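Local coordinates for protein Ara h 8 allergen isoform (Arachis hypogaea, PDB 6V8M) that binds the dye 8-anilino-1-naphthalene sulfonate and, as a PR-10 plant-defence protein of the Bet v 1 family, may bind abscisic acid, at residues A[12-16]-A[17-21]. Residues are numbered along the deposited sequence; the frame is centred on the assembly and turned at random.
Sequences SPVPP and AKLFK
At the first turn of helix 16-25, where the chain leaves strand 3-12 and starts the first short helix of the Bet v 1 fold, Val-14 and Leu-19 meet across the junction. The turn is a worked example of how prolines can open a helix. Pro-15 occupies the N-cap position, and its carbonyl O accepts a hydrogen bond from Leu-19 N at 3.0 Å, with a C=O...N angle of 162°. One residue on, Pro-16 O accepts from Phe-20 N at 2.7 Å, the donor tilted 21° from the carbonyl plane. Neither proline has an N-H to give, and none is required there, since the amides of a helix's N-cap and first turn have no preceding helical carbonyl to pair with.

Side chains complete the junction. CG1 of Val-14 lies 3.8 Å from CB of Leu-19, the two side chains crossing at about a right angle, and the same methyl also packs against CB of Lys-18 at 4.0 Å. With CG turned opposite the backbone N (chi1 -172°), Leu-19 extends its branch back toward the strand end, where CD2 rests 3.7 Å from CB of Ser-12. The hydroxyl of Ser-12 has polar work as well: OG accepts from Val-14 N at 3.0 Å, forming an ST turn, and is hydrogen-bonded to Glu-147 of the long helix 129-152. Val-14 reaches Val-150 and Leu-151 of that helix, whereas Pro-16 and Leu-19 lean on Leu-104 of the sheet.

Strand end, helix start and C-terminal helix are thus joined at one corner, a strand-to-helix connection characteristic of the Bet v 1 fold, in which two short helices follow the first strand and a curved antiparallel sheet wraps the long C-terminal helix.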
loop_
_atom_site.group_PDB
_atom_site.type_symbol
_atom_site.label_atom_id
_atom_site.label_comp_id
_atom_site.label_asym_id
_atom_site.label_seq_id
_atom_site.Cartn_x
_atom_site.Cartn_y
_atom_site.Cartn_z
ATOM N N SER A 12 3.428 -2.110 -15.643
ATOM C CA SER A 12 4.019 -0.760 -15.616
ATOM C C SER A 12 5.121 -0.719 -16.661
ATOM O O SER A 12 5.795 -1.725 -16.877
ATOM C CB SER A 12 4.568 -0.422 -14.235
ATOM O OG SER A 12 5.309 0.786 -14.288
ATOM N N PRO A 13 5.359 0.429 -17.320
ATOM C CA PRO A 13 6.523 0.566 -18.184
ATOM C C PRO A 13 7.824 0.752 -17.404
ATOM O O PRO A 13 8.862 0.677 -18.020
ATOM C CB PRO A 13 6.169 1.792 -19.034
ATOM C CG PRO A 13 5.350 2.611 -18.088
ATOM C CD PRO A 13 4.470 1.604 -17.381
ATOM N N VAL A 14 7.746 0.981 -16.083
ATOM C CA VAL A 14 8.962 1.116 -15.251
ATOM C C VAL A 14 9.479 -0.281 -14.908
ATOM O O VAL A 14 8.706 -1.109 -14.423
ATOM C CB VAL A 14 8.683 1.922 -13.978
ATOM C CG1 VAL A 14 9.963 2.110 -13.196
ATOM C CG2 VAL A 14 7.979 3.235 -14.274
ATOM N N PRO A 15 10.784 -0.564 -15.146
ATOM C CA PRO A 15 11.388 -1.854 -14.794
ATOM C C PRO A 15 11.414 -2.052 -13.280
ATOM O O PRO A 15 11.355 -1.092 -12.516
ATOM C CB PRO A 15 12.809 -1.774 -15.374
ATOM C CG PRO A 15 13.095 -0.297 -15.460
ATOM C CD PRO A 15 11.764 0.343 -15.770
ATOM N N PRO A 16 11.412 -3.306 -12.802
ATOM C CA PRO A 16 11.085 -3.582 -11.410
ATOM C C PRO A 16 12.090 -3.069 -10.371
ATOM O O PRO A 16 11.609 -2.616 -9.347
ATOM C CB PRO A 16 10.935 -5.113 -11.371
ATOM C CG PRO A 16 11.763 -5.601 -12.541
ATOM C CD PRO A 16 11.539 -4.545 -13.599
ATOM N N ALA A 17 13.395 -3.079 -10.620
ATOM C CA ALA A 17 14.354 -2.619 -9.587
ATOM C C ALA A 17 14.050 -1.138 -9.307
ATOM O O ALA A 17 13.942 -0.721 -8.131
ATOM C CB ALA A 17 15.779 -2.823 -10.014
ATOM N N LYS A 18 13.860 -0.363 -10.372
ATOM C CA LYS A 18 13.562 1.085 -10.274
ATOM C C LYS A 18 12.197 1.295 -9.607
ATOM O O LYS A 18 12.080 2.174 -8.712
ATOM C CB LYS A 18 13.621 1.671 -11.682
ATOM C CG LYS A 18 13.574 3.181 -11.787
ATOM C CD LYS A 18 14.154 3.672 -13.111
ATOM C CE LYS A 18 14.529 5.140 -13.098
ATOM N NZ LYS A 18 15.817 5.388 -13.792
ATOM N N LEU A 19 11.183 0.544 -10.038
ATOM C CA LEU A 19 9.805 0.692 -9.507
ATOM C C LEU A 19 9.753 0.260 -8.033
ATOM O O LEU A 19 9.139 0.969 -7.241
ATOM C CB LEU A 19 8.845 -0.128 -10.370
ATOM C CG LEU A 19 7.355 0.075 -10.073
ATOM C CD1 LEU A 19 6.989 1.560 -10.150
ATOM C CD2 LEU A 19 6.535 -0.762 -11.064
ATOM N N PHE A 20 10.461 -0.799 -7.647
ATOM C CA PHE A 20 10.518 -1.278 -6.240
ATOM C C PHE A 20 11.212 -0.246 -5.357
ATOM O O PHE A 20 10.770 0.020 -4.211
ATOM C CB PHE A 20 11.202 -2.631 -6.164
ATOM C CG PHE A 20 11.113 -3.279 -4.812
ATOM C CD1 PHE A 20 9.952 -3.925 -4.420
ATOM C CD2 PHE A 20 12.141 -3.142 -3.904
ATOM C CE1 PHE A 20 9.857 -4.496 -3.161
ATOM C CE2 PHE A 20 12.044 -3.723 -2.645
ATOM C CZ PHE A 20 10.913 -4.404 -2.286
ATOM N N LYS A 21 12.305 0.318 -5.859
ATOM C CA LYS A 21 13.072 1.325 -5.087
ATOM C C LYS A 21 12.148 2.505 -4.753
ATOM O O LYS A 21 12.164 2.978 -3.612
ATOM C CB LYS A 21 14.298 1.795 -5.875
ATOM C CG LYS A 21 15.170 2.782 -5.107
ATOM C CD LYS A 21 16.537 2.978 -5.705
ATOM C CE LYS A 21 17.365 3.964 -4.913
ATOM N NZ LYS A 21 17.266 5.331 -5.481
#